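Local coordinates for CBS domain-containing protein CBSX1, chloroplastic (Arabidopsis thaliana, PDB 4GQV) that probably regulates thioredoxin in the chloroplast through the paired CBS domains that make up this part of the protein, at residues H18-T23 against F41-E46; L110-K115 against R131-V136. All coordinates share one frame; numbering follows the deposited sequence.

Contact 1 of 2, residues H18-T23 against F41-E46; sequences HVVKPT and FPVIDE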
ATOM      1  N   HIS A  18     -13.168   1.508   3.110  1.00 61.69           N
ATOM      2  CA  HIS A  18     -13.371   0.062   3.134  1.00 60.64           C
ATOM      3  C   HIS A  18     -13.113  -0.436   4.550  1.00 52.17           C
ATOM      4  O   HIS A  18     -12.025  -0.265   5.082  1.00 55.45           O
ATOM      5  CB  HIS A  18     -12.496  -0.671   2.098  1.00 57.00           C
ATOM      6  CG  HIS A  18     -12.736  -0.225   0.690  1.00 58.97           C
ATOM      7  ND1 HIS A  18     -11.745   0.324  -0.101  1.00 63.56           N
ATOM      8  CD2 HIS A  18     -13.865  -0.204  -0.060  1.00 57.49           C
ATOM      9  CE1 HIS A  18     -12.253   0.654  -1.275  1.00 63.87           C
ATOM     10  NE2 HIS A  18     -13.536   0.342  -1.275  1.00 64.37           N
ATOM     11  N   VAL A  19     -14.137  -1.037   5.145  1.00 42.75           N
ATOM     12  CA  VAL A  19     -14.107  -1.479   6.521  1.00 43.65           C
ATOM     13  C   VAL A  19     -14.405  -2.963   6.582  1.00 44.32           C
ATOM     14  O   VAL A  19     -14.851  -3.554   5.603  1.00 45.76           O
ATOM     15  CB  VAL A  19     -15.181  -0.744   7.350  1.00 46.54           C
ATOM     16  CG1 VAL A  19     -14.839   0.725   7.475  1.00 44.75           C
ATOM     17  CG2 VAL A  19     -16.542  -0.913   6.719  1.00 42.34           C
ATOM     18  N   VAL A  20     -14.158  -3.575   7.731  1.00 33.42           N
ATOM     19  CA  VAL A  20     -14.631  -4.933   7.944  1.00 30.31           C
ATOM     20  C   VAL A  20     -15.147  -4.996   9.352  1.00 31.26           C
ATOM     21  O   VAL A  20     -14.953  -4.062  10.113  1.00 40.53           O
ATOM     22  CB  VAL A  20     -13.524  -6.041   7.740  1.00 38.79           C
ATOM     23  CG1 VAL A  20     -13.127  -6.195   6.275  1.00 35.50           C
ATOM     24  CG2 VAL A  20     -12.306  -5.822   8.632  1.00 28.24           C
ATOM     25  N   LYS A  21     -15.774  -6.096   9.730  1.00 29.23           N
ATOM     26  CA  LYS A  21     -16.206  -6.251  11.112  1.00 31.07           C
ATOM     27  C   LYS A  21     -15.420  -7.386  11.679  1.00 28.39           C
ATOM     28  O   LYS A  21     -14.789  -8.121  10.916  1.00 30.29           O
ATOM     29  CB  LYS A  21     -17.707  -6.543  11.176  1.00 34.21           C
ATOM     30  CG  LYS A  21     -18.549  -5.456  10.556  1.00 37.17           C
ATOM     31  CD  LYS A  21     -19.588  -4.929  11.518  1.00 38.41           C
ATOM     32  CE  LYS A  21     -20.536  -4.001  10.787  1.00 43.21           C
ATOM     33  NZ  LYS A  21     -21.070  -4.645   9.555  1.00 45.88           N
ATOM     34  N   PRO A  22     -15.443  -7.559  13.009  1.00 35.53           N
ATOM     35  CA  PRO A  22     -14.786  -8.763  13.548  1.00 39.45           C
ATOM     36  C   PRO A  22     -15.470 -10.071  13.083  1.00 41.93           C
ATOM     37  O   PRO A  22     -14.864 -11.141  13.206  1.00 43.83           O
ATOM     38  CB  PRO A  22     -14.943  -8.606  15.068  1.00 40.93           C
ATOM     39  CG  PRO A  22     -15.334  -7.189  15.295  1.00 38.19           C
ATOM     40  CD  PRO A  22     -16.043  -6.733  14.066  1.00 32.35           C
ATOM     41  N   THR A  23     -16.707  -9.975  12.582  1.00 42.74           N
ATOM     42  CA  THR A  23     -17.465 -11.132  12.084  1.00 46.93           C
ATOM     43  C   THR A  23     -17.063 -11.461  10.662  1.00 45.72           C
ATOM     44  O   THR A  23     -17.442 -12.504  10.133  1.00 49.68           O
ATOM     45  CB  THR A  23     -19.006 -10.891  12.051  1.00 39.04           C
ATOM     46  OG1 THR A  23     -19.303  -9.732  11.254  1.00 37.75           O
ATOM     47  CG2 THR A  23     -19.541 -10.713  13.433  1.00 35.43           C
ATOM     48  N   PHE A  41      -7.581  -2.852   6.574  1.00 31.55           N
ATOM     49  CA  PHE A  41      -8.792  -2.077   6.787  1.00 31.79           C
ATOM     50  C   PHE A  41      -8.859  -1.741   8.256  1.00 27.20           C
ATOM     51  O   PHE A  41      -8.279  -2.457   9.088  1.00 28.73           O
ATOM     52  CB  PHE A  41     -10.089  -2.877   6.496  1.00 38.93           C
ATOM     53  CG  PHE A  41      -9.944  -4.005   5.511  1.00 33.10           C
ATOM     54  CD1 PHE A  41     -10.541  -3.917   4.269  1.00 38.43           C
ATOM     55  CD2 PHE A  41      -9.266  -5.165   5.843  1.00 34.38           C
ATOM     56  CE1 PHE A  41     -10.436  -4.952   3.351  1.00 44.30           C
ATOM     57  CE2 PHE A  41      -9.150  -6.204   4.919  1.00 40.90           C
ATOM     58  CZ  PHE A  41      -9.751  -6.093   3.684  1.00 36.75           C
ATOM     59  N   PRO A  42      -9.586  -0.673   8.576  1.00 23.75           N
ATOM     60  CA  PRO A  42     -10.208  -0.495   9.886  1.00 28.97           C
ATOM     61  C   PRO A  42     -11.321  -1.533  10.092  1.00 27.43           C
ATOM     62  O   PRO A  42     -11.952  -2.050   9.145  1.00 31.68           O
ATOM     63  CB  PRO A  42     -10.797   0.930   9.804  1.00 25.73           C
ATOM     64  CG  PRO A  42     -11.138   1.078   8.390  1.00 30.36           C
ATOM     65  CD  PRO A  42     -10.039   0.355   7.623  1.00 31.44           C
ATOM     66  N   VAL A  43     -11.528  -1.839  11.357  1.00 29.85           N
ATOM     67  CA  VAL A  43     -12.427  -2.881  11.802  1.00 32.25           C
ATOM     68  C   VAL A  43     -13.407  -2.239  12.766  1.00 33.99           C
ATOM     69  O   VAL A  43     -12.994  -1.750  13.831  1.00 34.10           O
ATOM     70  CB  VAL A  43     -11.693  -4.023  12.547  1.00 30.92           C
ATOM     71  CG1 VAL A  43     -12.658  -5.215  12.783  1.00 35.98           C
ATOM     72  CG2 VAL A  43     -10.445  -4.479  11.780  1.00 28.03           C
ATOM     73  N   ILE A  44     -14.689  -2.255  12.385  1.00 38.19           N
ATOM     74  CA  ILE A  44     -15.762  -1.633  13.147  1.00 42.27           C
ATOM     75  C   ILE A  44     -16.718  -2.648  13.763  1.00 47.70           C
ATOM     76  O   ILE A  44     -16.883  -3.743  13.225  1.00 49.44           O
ATOM     77  CB  ILE A  44     -16.595  -0.655  12.270  1.00 46.59           C
ATOM     78  CG1 ILE A  44     -17.142  -1.375  11.040  1.00 48.15           C
ATOM     79  CG2 ILE A  44     -15.767   0.557  11.844  1.00 39.12           C
ATOM     80  CD1 ILE A  44     -17.873  -0.456  10.079  1.00 53.16           C
ATOM     81  N   ASP A  45     -17.331  -2.296  14.895  1.00 37.90           N
ATOM     82  CA  ASP A  45     -18.418  -3.106  15.422  1.00 39.63           C
ATOM     83  C   ASP A  45     -19.733  -2.676  14.753  1.00 44.87           C
ATOM     84  O   ASP A  45     -19.695  -1.965  13.749  1.00 46.35           O
ATOM     85  CB  ASP A  45     -18.461  -3.156  16.962  1.00 42.59           C
ATOM     86  CG  ASP A  45     -18.980  -1.871  17.616  1.00 43.74           C
ATOM     87  OD1 ASP A  45     -18.970  -1.852  18.862  1.00 40.21           O
ATOM     88  OD2 ASP A  45     -19.391  -0.905  16.927  1.00 43.54           O
ATOM     89  N   GLU A  46     -20.879  -3.122  15.265  1.00 48.68           N
ATOM     90  CA  GLU A  46     -22.156  -2.842  14.590  1.00 50.62           C
ATOM     91  C   GLU A  46     -22.541  -1.380  14.720  1.00 45.75           C
ATOM     92  O   GLU A  46     -23.273  -0.838  13.895  1.00 47.97           O
ATOM     93  CB  GLU A  46     -23.282  -3.730  15.128  1.00 51.29           C
ATOM     94  CG  GLU A  46     -22.949  -5.207  15.179  1.00 49.42           C
ATOM     95  CD  GLU A  46     -22.574  -5.758  13.818  1.00 55.84           C
ATOM     96  OE1 GLU A  46     -23.080  -5.230  12.801  1.00 51.81           O
ATOM     97  OE2 GLU A  46     -21.762  -6.713  13.768  1.00 53.59           O
TER

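Contact 2 of 2, residues L110-K115 against R131-V136; sequences LVVEEK and RRLPVV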
ATOM      1  N   LEU A 110      -3.567   3.673  17.477  1.00 48.27           N
ATOM      2  CA  LEU A 110      -3.420   5.127  17.541  1.00 39.76           C
ATOM      3  C   LEU A 110      -4.445   5.805  16.632  1.00 38.39           C
ATOM      4  O   LEU A 110      -4.662   5.399  15.487  1.00 31.69           O
ATOM      5  CB  LEU A 110      -2.002   5.512  17.138  1.00 39.53           C
ATOM      6  CG  LEU A 110      -1.517   6.949  17.204  1.00 46.16           C
ATOM      7  CD1 LEU A 110      -1.565   7.502  18.631  1.00 46.02           C
ATOM      8  CD2 LEU A 110      -0.100   6.988  16.666  1.00 46.78           C
ATOM      9  N   VAL A 111      -5.081   6.839  17.166  1.00 31.39           N
ATOM     10  CA  VAL A 111      -6.302   7.370  16.588  1.00 35.38           C
ATOM     11  C   VAL A 111      -6.224   8.898  16.498  1.00 33.97           C
ATOM     12  O   VAL A 111      -5.649   9.540  17.382  1.00 32.40           O
ATOM     13  CB  VAL A 111      -7.502   6.902  17.465  1.00 38.32           C
ATOM     14  CG1 VAL A 111      -8.647   7.883  17.474  1.00 31.47           C
ATOM     15  CG2 VAL A 111      -7.956   5.520  17.044  1.00 37.29           C
ATOM     16  N   VAL A 112      -6.766   9.481  15.432  1.00 29.52           N
ATOM     17  CA  VAL A 112      -6.965  10.936  15.415  1.00 36.12           C
ATOM     18  C   VAL A 112      -8.424  11.371  15.273  1.00 35.59           C
ATOM     19  O   VAL A 112      -9.334  10.542  15.057  1.00 35.13           O
ATOM     20  CB  VAL A 112      -6.115  11.646  14.330  1.00 35.58           C
ATOM     21  CG1 VAL A 112      -4.621  11.406  14.572  1.00 27.29           C
ATOM     22  CG2 VAL A 112      -6.545  11.174  12.936  1.00 37.29           C
ATOM     23  N   GLU A 113      -8.640  12.679  15.421  1.00 49.21           N
ATOM     24  CA  GLU A 113      -9.969  13.277  15.277  1.00 50.02           C
ATOM     25  C   GLU A 113     -10.071  14.065  13.974  1.00 45.27           C
ATOM     26  O   GLU A 113      -9.084  14.238  13.272  1.00 48.84           O
ATOM     27  CB  GLU A 113     -10.261  14.215  16.453  1.00 56.44           C
ATOM     28  CG  GLU A 113      -9.740  13.720  17.801  1.00 60.48           C
ATOM     29  CD  GLU A 113     -10.704  12.775  18.481  1.00 63.35           C
ATOM     30  OE1 GLU A 113     -11.924  13.037  18.425  1.00 64.64           O
ATOM     31  OE2 GLU A 113     -10.247  11.769  19.066  1.00 64.68           O
ATOM     32  N   GLU A 114     -11.261  14.560  13.658  1.00 42.33           N
ATOM     33  CA  GLU A 114     -11.450  15.356  12.442  1.00 45.90           C
ATOM     34  C   GLU A 114     -10.897  16.767  12.589  1.00 47.79           C
ATOM     35  O   GLU A 114     -10.255  17.301  11.675  1.00 43.60           O
ATOM     36  CB  GLU A 114     -12.927  15.422  12.060  1.00 48.36           C
ATOM     37  CG  GLU A 114     -13.296  14.461  10.955  1.00 45.19           C
ATOM     38  CD  GLU A 114     -14.751  14.531  10.594  1.00 50.87           C
ATOM     39  OE1 GLU A 114     -15.564  13.934  11.331  1.00 57.89           O
ATOM     40  OE2 GLU A 114     -15.079  15.174   9.574  1.00 50.16           O
ATOM     41  N   LYS A 115     -11.134  17.349  13.762  1.00 46.46           N
ATOM     42  CA  LYS A 115     -10.705  18.706  14.054  1.00 50.33           C
ATOM     43  C   LYS A 115      -9.232  18.701  14.396  1.00 42.23           C
ATOM     44  O   LYS A 115      -8.635  19.741  14.616  1.00 40.45           O
ATOM     45  CB  LYS A 115     -11.517  19.290  15.220  1.00 51.25           C
ATOM     46  CG  LYS A 115     -12.902  18.667  15.385  1.00 55.55           C
ATOM     47  CD  LYS A 115     -13.076  17.930  16.729  1.00 56.99           C
ATOM     48  CE  LYS A 115     -13.985  18.736  17.675  1.00 59.14           C
ATOM     49  NZ  LYS A 115     -14.335  18.003  18.935  1.00 55.27           N
ATOM     50  N   ARG A 131       1.275   4.477   7.995  1.00 67.02           N
ATOM     51  CA  ARG A 131       0.915   5.053   6.707  1.00 66.49           C
ATOM     52  C   ARG A 131      -0.542   5.484   6.724  1.00 62.73           C
ATOM     53  O   ARG A 131      -0.989   6.219   5.860  1.00 64.39           O
ATOM     54  CB  ARG A 131       1.121   4.029   5.593  1.00 69.04           C
ATOM     55  CG  ARG A 131       2.515   3.957   5.043  1.00 65.93           C
ATOM     56  CD  ARG A 131       2.448   3.928   3.538  1.00 66.14           C
ATOM     57  NE  ARG A 131       3.770   4.035   2.934  1.00 65.46           N
ATOM     58  CZ  ARG A 131       4.516   2.994   2.581  1.00 70.10           C
ATOM     59  NH1 ARG A 131       4.072   1.759   2.767  1.00 73.46           N
ATOM     60  NH2 ARG A 131       5.706   3.186   2.036  1.00 68.30           N
ATOM     61  N   ARG A 132      -1.272   4.998   7.715  1.00 44.10           N
ATOM     62  CA  ARG A 132      -2.694   5.261   7.860  1.00 48.76           C
ATOM     63  C   ARG A 132      -2.922   5.661   9.312  1.00 43.39           C
ATOM     64  O   ARG A 132      -2.097   5.341  10.161  1.00 44.73           O
ATOM     65  CB  ARG A 132      -3.509   3.995   7.491  1.00 45.05           C
ATOM     66  CG  ARG A 132      -3.092   3.395   6.123  1.00 44.93           C
ATOM     67  CD  ARG A 132      -3.881   2.147   5.728  1.00 53.33           C
ATOM     68  NE  ARG A 132      -3.026   0.988   5.436  1.00 56.51           N
ATOM     69  CZ  ARG A 132      -3.407  -0.277   5.605  1.00 46.13           C
ATOM     70  NH1 ARG A 132      -4.610  -0.548   6.080  1.00 38.88           N
ATOM     71  NH2 ARG A 132      -2.580  -1.274   5.320  1.00 55.21           N
ATOM     72  N   LEU A 133      -4.002   6.396   9.579  1.00 32.73           N
ATOM     73  CA  LEU A 133      -4.505   6.627  10.933  1.00 29.07           C
ATOM     74  C   LEU A 133      -6.007   6.747  10.846  1.00 34.55           C
ATOM     75  O   LEU A 133      -6.515   7.511  10.057  1.00 32.48           O
ATOM     76  CB  LEU A 133      -3.952   7.902  11.561  1.00 32.01           C
ATOM     77  CG  LEU A 133      -2.457   7.953  11.905  1.00 40.18           C
ATOM     78  CD1 LEU A 133      -2.082   9.335  12.461  1.00 40.34           C
ATOM     79  CD2 LEU A 133      -2.057   6.843  12.872  1.00 32.71           C
ATOM     80  N   PRO A 134      -6.729   5.974  11.661  1.00 38.03           N
ATOM     81  CA  PRO A 134      -8.181   6.120  11.646  1.00 33.68           C
ATOM     82  C   PRO A 134      -8.614   7.447  12.275  1.00 37.00           C
ATOM     83  O   PRO A 134      -7.992   7.935  13.222  1.00 35.37           O
ATOM     84  CB  PRO A 134      -8.668   4.927  12.477  1.00 33.97           C
ATOM     85  CG  PRO A 134      -7.491   4.488  13.283  1.00 38.51           C
ATOM     86  CD  PRO A 134      -6.265   4.875  12.522  1.00 33.76           C
ATOM     87  N   VAL A 135      -9.677   8.017  11.726  1.00 34.20           N
ATOM     88  CA  VAL A 135     -10.275   9.229  12.237  1.00 32.46           C
ATOM     89  C   VAL A 135     -11.621   8.876  12.812  1.00 35.00           C
ATOM     90  O   VAL A 135     -12.448   8.254  12.144  1.00 41.60           O
ATOM     91  CB  VAL A 135     -10.504  10.265  11.140  1.00 37.03           C
ATOM     92  CG1 VAL A 135     -10.848  11.636  11.783  1.00 34.59           C
ATOM     93  CG2 VAL A 135      -9.272  10.363  10.207  1.00 29.07           C
ATOM     94  N   VAL A 136     -11.834   9.236  14.065  1.00 28.93           N
ATOM     95  CA  VAL A 136     -13.093   8.926  14.722  1.00 31.32           C
ATOM     96  C   VAL A 136     -13.691  10.196  15.362  1.00 36.30           C
ATOM     97  O   VAL A 136     -13.006  11.203  15.541  1.00 34.77           O
ATOM     98  CB  VAL A 136     -12.897   7.898  15.832  1.00 33.58           C
ATOM     99  CG1 VAL A 136     -12.079   6.708  15.350  1.00 29.08           C
ATOM    100  CG2 VAL A 136     -12.224   8.546  17.014  1.00 34.12           C
TER

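Contact 1 of 2, residues H18-T23 against F41-E46
Val20 O is gripped twice by the strand 40-44. Ile44 N donates to it at 2.9 Å, with an N-H...O angle of 160°. The CA-H of Val43 adds a weaker contact, 3.3 Å from CA to Val20 O. Val20 N returns a bond of 3.0 Å to Pro42 O and lies in the plane of that carbonyl. The two bonds straddle Val43, so Val20 and Val43 form a single parallel beta bridge. Val20 CG1 sits over the centre of the Phe41 ring, 3.9 Å from the centroid and 7° off the ring normal. This is a CH-pi contact, and Leu32 of helix 26-36 touches both side chains. Val20 CG2 meets Val43 CG2. On the other flank, Ile44 CG1 stands between its backbone N and carbonyl carbon (chi1 56°). The chain then runs extended, and CD1 reaches Val19 CG2 at 3.6 Å. Val19 CG1 meets the Pro42 ring. Further on, the side chains of Lys21 and Glu46 cross at about a right angle. Lys21 CD lies 3.4 Å from Ile44 O. The salt bridge from Lys21 NZ to Glu46 OE1 is long, at 3.9 Å. With an alanine here, Glu46 is likely to lose this charged mate and Ile44 O the cover of the lysine's CG and CD. Extended segment 18-23, helix 26-36 and strand 40-44 follow in a parallel, beta-alpha-beta-like order, as in the CBS motif, here in the first CBS domain.

Contact 2 of 2, residues L110-K115 against R131-V136
Val112 uses both its backbone polar atoms on the chain of 131-136. Its N donates to Pro134 O at 3.0 Å, with a nearly straight N-H...O angle of 167°. Its O accepts from Val136 N, also at 3.0 Å. The Val135 CA-H adds a contact to Val112 O, with CA 3.2 Å from it. The result is one parallel beta bridge, Val112 with Val135. Packing spreads from there. Val112 CG1 meets Leu133 CD1 at 3.9 Å, the two side chains crossing at about a right angle. Val112 CG2 touches Val135 CG2. The other methyl of Val135, CG1, is anti to its own backbone N (chi1 -168°). That turns it onto the Glu113 backbone and to within 3.8 Å of Glu114 CG. Val111 splits its branches: CG1 reaches Val136 CG2 at 3.7 Å, and CG2 reaches the Pro134 ring at CG. Leu110 and Leu133 meet more loosely through their CD2 methyls. Both leucines rest on Ile124 of helix 118-127, which joins the two segments. Pro134 and Val135 pack on strand 142-145, while Val111, Pro134 and Val136 reach Leu50 of strand 50-55 in the first CBS domain.

In the fold
Contacts 1 and 2 are the same extended segment-helix-strand step, once in each CBS domain, and a parallel bridge centred on valine closes each. Both are partly buried. Phe41 to Ile44 and Leu133 to Val136 are buried; of the loop residues that face them, Val20 alone is. Contact 1 is larger, 603 Å² against 461 Å². It has an aromatic ring where contact 2 has a leucine, and a long salt bridge that contact 2 lacks. Their centres lie about 15 Å apart. The domains interlock: Leu142 packs on contact 1 and Leu50 on contact 2, while Arg132 NH2 bonds to Thr39 O. Arg131 makes a salt bridge to Asp56 of the second subunit; no other chain of the assembly touches contact 1.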